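NAD-dependent epimerase/dehydratase (Methylobacillus flagellatus KT, PDB 3GPI) is of unknown function but has the Rossmann-type fold of the NAD-dependent epimerase/dehydratase family, and so probably binds a dinucleotide cofactor. Local coordinates at residues 30-35 / 57-62; 48-53 / 67-72; 6-11 / 17-22. All coordinates share one frame; numbering follows the deposited sequence.

Interaction 1 (30-35 / 57-62); sequences TGLRRS and ASIVHL
Thr30 and Leu62 reach toward each other tip to tip, and the two ends mesh as forks. The CD1 of Leu62 bears on Thr30 CG2 at 3.9 Å, while its CD2 meets Thr30 OG1 at 3.8 Å and lies near CG2 as well. The touch on OG1 is a methyl against a hydroxyl oxygen, a van der Waals contact without a polar bond. In Thr30 the methyl CG2 stands opposite the backbone N while OG1 lies beside that N (chi1 -55°), a setting that presents both branches to the leucine.

Two residues further along the strand the geometry changes. Leu32 and Ile59 meet at about a right angle, and a single pair of methyls makes the touch, Leu32 CD1 against Ile59 CG2 at 4.1 Å. The isoleucine thus offers its short branch to the strand, and its longer CG1 arm takes the position between backbone N and carbonyl carbon (chi1 69°).

Such spacing illustrates how one face of a beta strand is covered. Thr30 and Leu32 project from the same side of strand 29-33, which pairs in parallel with strands 6-9 and 45-47 in the Rossmann-type sheet, and the segment 57-62, on the way from strand 45-47 to strand 66-69, lies across that side. Within the covering segment the backbone curls on itself, Leu62 N bonding to Ile59 O at 2.9 Å, which keeps the two apolar residues on one flank. Were Leu62 cut back to an alanine, both branches of Thr30 would probably be left without their methyl partners and a gap would open beside the strand. Leu46 of strand 45-47 is touched by Ile59 and Leu62 alike, and Ile59 also packs on Leu96.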
# COMPACT_ATOMS: atom_id res chain seq x y z
N THR A 30 -16.39 3.28 -7.67
CA THR A 30 -15.93 3.48 -9.05
C THR A 30 -14.43 3.69 -9.03
O THR A 30 -13.89 4.38 -8.16
CB THR A 30 -16.61 4.74 -9.69
OG1 THR A 30 -18.03 4.57 -9.58
CG2 THR A 30 -16.22 4.88 -11.18
N GLY A 31 -13.74 3.12 -10.03
CA GLY A 31 -12.29 3.33 -10.15
C GLY A 31 -11.92 4.23 -11.31
O GLY A 31 -12.70 4.39 -12.26
N LEU A 32 -10.75 4.81 -11.21
CA LEU A 32 -10.19 5.59 -12.29
C LEU A 32 -8.94 4.83 -12.71
O LEU A 32 -8.01 4.65 -11.89
CB LEU A 32 -9.86 7.01 -11.78
CG LEU A 32 -9.55 8.17 -12.72
CD1 LEU A 32 -9.64 9.46 -11.91
CD2 LEU A 32 -8.14 8.01 -13.31
N ARG A 33 -8.89 4.39 -13.98
CA ARG A 33 -7.78 3.60 -14.51
C ARG A 33 -7.22 4.19 -15.80
O ARG A 33 -7.80 5.11 -16.36
CB ARG A 33 -8.28 2.19 -14.78
CG ARG A 33 -9.24 2.13 -15.97
CD ARG A 33 -9.51 0.74 -16.41
NE ARG A 33 -10.68 0.71 -17.28
CZ ARG A 33 -10.65 0.43 -18.58
NH1 ARG A 33 -9.50 0.13 -19.18
NH2 ARG A 33 -11.77 0.43 -19.27
N ARG A 34 -6.09 3.66 -16.26
CA ARG A 34 -5.59 3.91 -17.62
C ARG A 34 -6.16 2.92 -18.67
O ARG A 34 -6.49 1.77 -18.32
CB ARG A 34 -4.08 3.78 -17.61
CG ARG A 34 -3.36 4.73 -16.65
CD ARG A 34 -1.83 4.58 -16.78
NE ARG A 34 -1.42 3.20 -16.49
CZ ARG A 34 -1.05 2.75 -15.30
NH1 ARG A 34 -1.01 3.58 -14.26
NH2 ARG A 34 -0.73 1.48 -15.15
N SER A 35 -6.19 3.32 -19.95
CA SER A 35 -6.72 2.45 -21.03
C SER A 35 -5.93 1.16 -21.22
O SER A 35 -6.50 0.14 -21.56
CB SER A 35 -6.83 3.20 -22.36
OG SER A 35 -5.56 3.55 -22.85
N ALA A 57 -12.78 15.86 -16.18
CA ALA A 57 -13.95 16.70 -16.04
C ALA A 57 -15.21 15.93 -15.69
O ALA A 57 -16.18 16.55 -15.32
CB ALA A 57 -14.17 17.52 -17.30
N SER A 58 -15.21 14.61 -15.83
CA SER A 58 -16.42 13.81 -15.57
C SER A 58 -16.49 13.31 -14.13
O SER A 58 -17.56 12.93 -13.64
CB SER A 58 -16.46 12.58 -16.50
OG SER A 58 -15.59 11.57 -16.03
N ILE A 59 -15.36 13.27 -13.44
CA ILE A 59 -15.35 12.55 -12.16
C ILE A 59 -16.21 13.20 -11.07
O ILE A 59 -16.73 12.49 -10.19
CB ILE A 59 -13.92 12.22 -11.60
CG1 ILE A 59 -13.14 13.47 -11.15
CG2 ILE A 59 -13.13 11.39 -12.62
CD1 ILE A 59 -11.80 13.10 -10.50
N VAL A 60 -16.39 14.51 -11.10
CA VAL A 60 -17.24 15.15 -10.09
C VAL A 60 -18.67 14.66 -10.18
O VAL A 60 -19.40 14.71 -9.16
CB VAL A 60 -17.14 16.68 -10.18
CG1 VAL A 60 -17.99 17.24 -11.33
CG2 VAL A 60 -17.52 17.34 -8.86
N HIS A 61 -19.08 14.16 -11.34
CA HIS A 61 -20.45 13.62 -11.43
C HIS A 61 -20.65 12.35 -10.61
O HIS A 61 -21.79 11.97 -10.30
CB HIS A 61 -20.85 13.37 -12.86
CG HIS A 61 -21.19 14.60 -13.62
ND1 HIS A 61 -21.04 14.67 -14.98
CD2 HIS A 61 -21.65 15.81 -13.21
CE1 HIS A 61 -21.40 15.88 -15.39
NE2 HIS A 61 -21.78 16.59 -14.33
N LEU A 62 -19.56 11.69 -10.25
CA LEU A 62 -19.65 10.54 -9.37
C LEU A 62 -20.01 10.92 -7.94
O LEU A 62 -20.44 10.08 -7.14
CB LEU A 62 -18.32 9.78 -9.33
CG LEU A 62 -17.89 9.17 -10.66
CD1 LEU A 62 -16.42 8.72 -10.55
CD2 LEU A 62 -18.80 8.02 -11.02

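Interaction 2 (48-53 / 67-72); sequences ADVTRP and LVYCVA
Val50 lies opposite Val71, their CA atoms 8.3 Å apart, where a type I beta turn from Asp49 to Arg52 faces the junction between strand 66-69 and helix 71-76. At that distance side chains alone span the interval. Val50 does so with one methyl: its CG2 is 3.8 Å from Val71 CG1, the two valines approaching tip to tip, and the same CG2 also lies 3.8 Å from the hydroxyl oxygen OH of Tyr69. The tyrosine comes from the opposite direction, its ring carried out from the strand by a CG set opposite the backbone N (chi1 -167°), which brings the far end of a long side chain to the turn. Val71 serves both neighbours, for its other methyl, CG2, sits over one face of the Tyr69 ring, 4.1 Å above the plane and displaced toward the rim.

Behind Val50 the turn is braced from within. Asp49 OD1 accepts from Thr51 N at 2.8 Å, making an Asx turn, and from Thr51 OG1 at 2.5 Å. Both donors approach from one face of the carboxylate, about 40° out of its plane. The backbone bond from Arg52 N to Asp49 O closes the beta turn.

Helix 86-95 borders the contact: Thr92 touches both Val50 and Tyr69, and Asn91 ND2 bonds to Val50 O. This turn at the C-terminal end of strand 45-47, facing the end of strand 66-69 beside a probable glycine-rich cofactor loop touched by Val71, is consistent with the nucleotide-binding edge of a Rossmann-type fold.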
# COMPACT_ATOMS: atom_id res chain seq x y z
N ALA A 48 -9.15 7.65 -17.31
CA ALA A 48 -8.67 9.01 -17.27
C ALA A 48 -7.19 9.06 -16.95
O ALA A 48 -6.59 8.03 -16.62
CB ALA A 48 -9.48 9.83 -16.25
N ASP A 49 -6.61 10.25 -17.05
CA ASP A 49 -5.19 10.44 -16.82
C ASP A 49 -5.07 11.54 -15.81
O ASP A 49 -5.35 12.70 -16.12
CB ASP A 49 -4.47 10.86 -18.11
CG ASP A 49 -2.96 11.05 -17.93
OD1 ASP A 49 -2.45 11.19 -16.79
OD2 ASP A 49 -2.26 11.06 -18.95
N VAL A 50 -4.66 11.18 -14.59
CA VAL A 50 -4.58 12.15 -13.51
C VAL A 50 -3.62 13.32 -13.78
O VAL A 50 -3.73 14.35 -13.15
CB VAL A 50 -4.28 11.48 -12.14
CG1 VAL A 50 -5.41 10.50 -11.77
CG2 VAL A 50 -2.91 10.78 -12.16
N THR A 51 -2.71 13.14 -14.75
CA THR A 51 -1.77 14.20 -15.12
C THR A 51 -2.36 15.19 -16.13
O THR A 51 -1.76 16.23 -16.42
CB THR A 51 -0.43 13.64 -15.68
OG1 THR A 51 -0.65 12.94 -16.92
CG2 THR A 51 0.20 12.68 -14.66
N ARG A 52 -3.54 14.85 -16.67
CA ARG A 52 -4.20 15.66 -17.68
C ARG A 52 -5.57 16.12 -17.21
O ARG A 52 -6.56 15.40 -17.38
CB ARG A 52 -4.31 14.87 -18.97
CG ARG A 52 -2.97 14.74 -19.71
CD ARG A 52 -3.12 13.82 -20.91
NE ARG A 52 -4.17 14.29 -21.82
CZ ARG A 52 -5.00 13.49 -22.50
NH1 ARG A 52 -4.95 12.17 -22.35
NH2 ARG A 52 -5.90 14.03 -23.31
N PRO A 53 -5.65 17.33 -16.64
CA PRO A 53 -6.93 17.86 -16.14
C PRO A 53 -8.10 17.74 -17.11
O PRO A 53 -9.23 17.56 -16.66
CB PRO A 53 -6.61 19.32 -15.83
CG PRO A 53 -5.16 19.32 -15.52
CD PRO A 53 -4.54 18.28 -16.39
N LEU A 67 -12.48 9.70 -1.31
CA LEU A 67 -11.47 9.41 -2.33
C LEU A 67 -10.40 8.52 -1.75
O LEU A 67 -9.87 8.86 -0.69
CB LEU A 67 -10.84 10.71 -2.81
CG LEU A 67 -9.63 10.57 -3.74
CD1 LEU A 67 -9.98 9.91 -5.06
CD2 LEU A 67 -9.02 11.97 -3.97
N VAL A 68 -10.10 7.40 -2.41
CA VAL A 68 -8.90 6.63 -2.07
C VAL A 68 -7.93 6.82 -3.23
O VAL A 68 -8.26 6.45 -4.36
CB VAL A 68 -9.20 5.12 -1.89
CG1 VAL A 68 -7.94 4.39 -1.48
CG2 VAL A 68 -10.28 4.93 -0.84
N TYR A 69 -6.79 7.43 -2.96
CA TYR A 69 -5.86 7.75 -4.02
C TYR A 69 -4.66 6.82 -3.93
O TYR A 69 -3.91 6.89 -2.97
CB TYR A 69 -5.43 9.22 -3.89
CG TYR A 69 -4.71 9.75 -5.10
CD1 TYR A 69 -5.41 10.30 -6.16
CD2 TYR A 69 -3.32 9.68 -5.18
CE1 TYR A 69 -4.76 10.77 -7.27
CE2 TYR A 69 -2.65 10.17 -6.28
CZ TYR A 69 -3.38 10.70 -7.33
OH TYR A 69 -2.71 11.16 -8.43
N CYS A 70 -4.54 5.97 -4.94
CA CYS A 70 -3.50 4.94 -5.01
C CYS A 70 -2.45 5.24 -6.08
O CYS A 70 -1.42 4.55 -6.11
CB CYS A 70 -4.15 3.62 -5.39
SG CYS A 70 -5.52 3.11 -4.36
N VAL A 71 -2.65 6.28 -6.90
CA VAL A 71 -1.80 6.50 -8.09
C VAL A 71 -0.32 6.79 -7.72
O VAL A 71 0.58 6.22 -8.33
CB VAL A 71 -2.38 7.59 -9.02
CG1 VAL A 71 -1.43 7.90 -10.21
CG2 VAL A 71 -3.78 7.18 -9.50
N ALA A 72 -0.09 7.61 -6.70
CA ALA A 72 1.28 7.99 -6.31
C ALA A 72 2.02 6.74 -5.85
O ALA A 72 3.19 6.53 -6.21
CB ALA A 72 1.26 9.11 -5.23

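Interaction 3 (6-11 / 17-22); sequences ILIAGC and ELARRL
Ile8 carries the tight part of this contact on a single methyl. Its CD1 rests between Leu18 and Ala19 of helix 13-24, lying 3.8 Å from both Ala19 N and Ala19 CB and 4.0 Å from Leu18 CG. The small alanine lets the isoleucine come right up to the helix backbone. The side chain can reach so far because its CG1 lies beside the backbone N and the chain then runs out extended (chi2 170°).

Toward the start of the strand the fit is simpler. Ile6 and Leu22 cross at about a right angle, with Leu22 CD1 lying near both CG2 (4.0 Å) and CG1 of Ile6. The same leucine methyl is more distant from Ile8 CD1, at 4.4 Å, the slackest of the apolar touches.

The far side of the helix has another chemistry. There Glu17 is held by two arginines, and Arg20, which is exposed to solvent, grips its carboxylate side-on: Arg20 NE bonds to OE1 and Arg20 NH2 to OE2, the latter at 2.7 Å and nearly straight (166°). Arg21 NE also reaches Glu17 OE2 at 2.7 Å, from the same face of the carboxylate but on the anti side, whereas Arg20 NH2 comes on the syn side. The two positive groups would be expected to stabilise the charge of Glu17, near Asp188.

Strand and helix axes run almost antiparallel, 167° between their directions and 10.0 Å at closest approach, as in the opening half of a beta-alpha-beta crossover. Strand 29-33 completes that unit, and its Val29 packs on Ile8, Ala19 and Leu22; strand 66-69 flanks strand 6-9 on its other edge, and helix 187-201 covers Leu18 and Leu22.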
# COMPACT_ATOMS: atom_id res chain seq x y z
N ILE A 6 -17.62 5.84 -3.10
CA ILE A 6 -16.16 5.81 -3.06
C ILE A 6 -15.61 5.92 -4.46
O ILE A 6 -16.06 5.21 -5.35
CB ILE A 6 -15.64 4.46 -2.51
CG1 ILE A 6 -16.41 3.98 -1.28
CG2 ILE A 6 -14.15 4.53 -2.22
CD1 ILE A 6 -16.22 4.80 -0.05
N LEU A 7 -14.65 6.82 -4.64
CA LEU A 7 -13.84 6.86 -5.87
C LEU A 7 -12.45 6.37 -5.53
O LEU A 7 -11.84 6.89 -4.61
CB LEU A 7 -13.78 8.27 -6.42
CG LEU A 7 -12.83 8.49 -7.60
CD1 LEU A 7 -13.13 7.61 -8.78
CD2 LEU A 7 -12.90 9.97 -7.97
N ILE A 8 -12.00 5.33 -6.25
CA ILE A 8 -10.63 4.83 -6.07
C ILE A 8 -9.82 5.25 -7.30
O ILE A 8 -10.13 4.80 -8.42
CB ILE A 8 -10.63 3.30 -5.96
CG1 ILE A 8 -11.45 2.85 -4.72
CG2 ILE A 8 -9.18 2.77 -5.89
CD1 ILE A 8 -11.71 1.35 -4.64
N ALA A 9 -8.86 6.14 -7.12
CA ALA A 9 -8.01 6.57 -8.22
C ALA A 9 -6.80 5.68 -8.23
O ALA A 9 -5.99 5.71 -7.30
CB ALA A 9 -7.61 7.99 -8.08
N GLY A 10 -6.67 4.89 -9.30
CA GLY A 10 -5.60 3.92 -9.42
C GLY A 10 -6.17 2.54 -9.22
O GLY A 10 -6.58 2.17 -8.11
N CYS A 11 -6.19 1.75 -10.29
CA CYS A 11 -6.79 0.42 -10.27
C CYS A 11 -5.78 -0.69 -10.48
O CYS A 11 -6.01 -1.65 -11.24
CB CYS A 11 -7.91 0.31 -11.30
SG CYS A 11 -9.32 1.39 -10.94
N GLU A 17 -8.59 -4.93 -5.14
CA GLU A 17 -8.99 -5.70 -3.99
C GLU A 17 -9.82 -4.86 -3.03
O GLU A 17 -10.79 -5.36 -2.47
CB GLU A 17 -7.75 -6.31 -3.29
CG GLU A 17 -8.03 -7.07 -1.99
CD GLU A 17 -8.90 -8.31 -2.13
OE1 GLU A 17 -9.11 -8.78 -3.28
OE2 GLU A 17 -9.36 -8.80 -1.09
N LEU A 18 -9.45 -3.59 -2.89
CA LEU A 18 -10.23 -2.67 -2.08
C LEU A 18 -11.63 -2.54 -2.66
O LEU A 18 -12.63 -2.58 -1.94
CB LEU A 18 -9.52 -1.33 -2.04
CG LEU A 18 -10.31 -0.26 -1.26
CD1 LEU A 18 -10.63 -0.68 0.16
CD2 LEU A 18 -9.50 1.04 -1.27
N ALA A 19 -11.71 -2.35 -3.98
CA ALA A 19 -13.03 -2.20 -4.60
C ALA A 19 -13.89 -3.42 -4.33
O ALA A 19 -15.08 -3.29 -4.04
CB ALA A 19 -12.90 -1.95 -6.11
N ARG A 20 -13.30 -4.60 -4.43
CA ARG A 20 -14.06 -5.83 -4.24
C ARG A 20 -14.66 -5.88 -2.85
O ARG A 20 -15.84 -6.20 -2.66
CB ARG A 20 -13.14 -7.04 -4.50
CG ARG A 20 -13.83 -8.40 -4.45
CD ARG A 20 -12.82 -9.59 -4.48
NE ARG A 20 -12.03 -9.67 -3.24
CZ ARG A 20 -12.45 -10.24 -2.11
NH1 ARG A 20 -13.67 -10.78 -2.05
NH2 ARG A 20 -11.67 -10.27 -1.03
N ARG A 21 -13.85 -5.53 -1.84
CA ARG A 21 -14.31 -5.55 -0.46
C ARG A 21 -15.38 -4.51 -0.20
O ARG A 21 -16.42 -4.82 0.40
CB ARG A 21 -13.10 -5.37 0.48
CG ARG A 21 -12.19 -6.60 0.48
CD ARG A 21 -10.85 -6.39 1.23
NE ARG A 21 -10.09 -7.64 1.19
CZ ARG A 21 -10.20 -8.63 2.06
NH1 ARG A 21 -10.92 -8.51 3.18
NH2 ARG A 21 -9.49 -9.73 1.85
N LEU A 22 -15.19 -3.28 -0.69
CA LEU A 22 -16.14 -2.21 -0.45
C LEU A 22 -17.45 -2.49 -1.15
O LEU A 22 -18.50 -2.18 -0.60
CB LEU A 22 -15.57 -0.87 -0.93
CG LEU A 22 -14.42 -0.35 -0.10
CD1 LEU A 22 -13.86 0.85 -0.81
CD2 LEU A 22 -14.86 -0.02 1.35

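All three contacts draw on one Rossmann-type sheet, in which strand 6-9 lies between strands 29-33 and 66-69. Interaction 3 closes along the chain before the other two open; interactions 1 and 2 then interleave, the segment 48-53 falling between 30-35 and 57-62. Their centres lie about 9 Å apart, those of 1 and 3 about 12 Å, and those of 2 and 3 about 13 Å. Direct links join them: Ile8 probably bonds to Thr30 and Leu32, Ala9 to Val68 and Cys70, and Arg33 to Ala48. Successive strand connections are thereby tied to a sheet whose glycine-rich turn is consistent with dinucleotide binding.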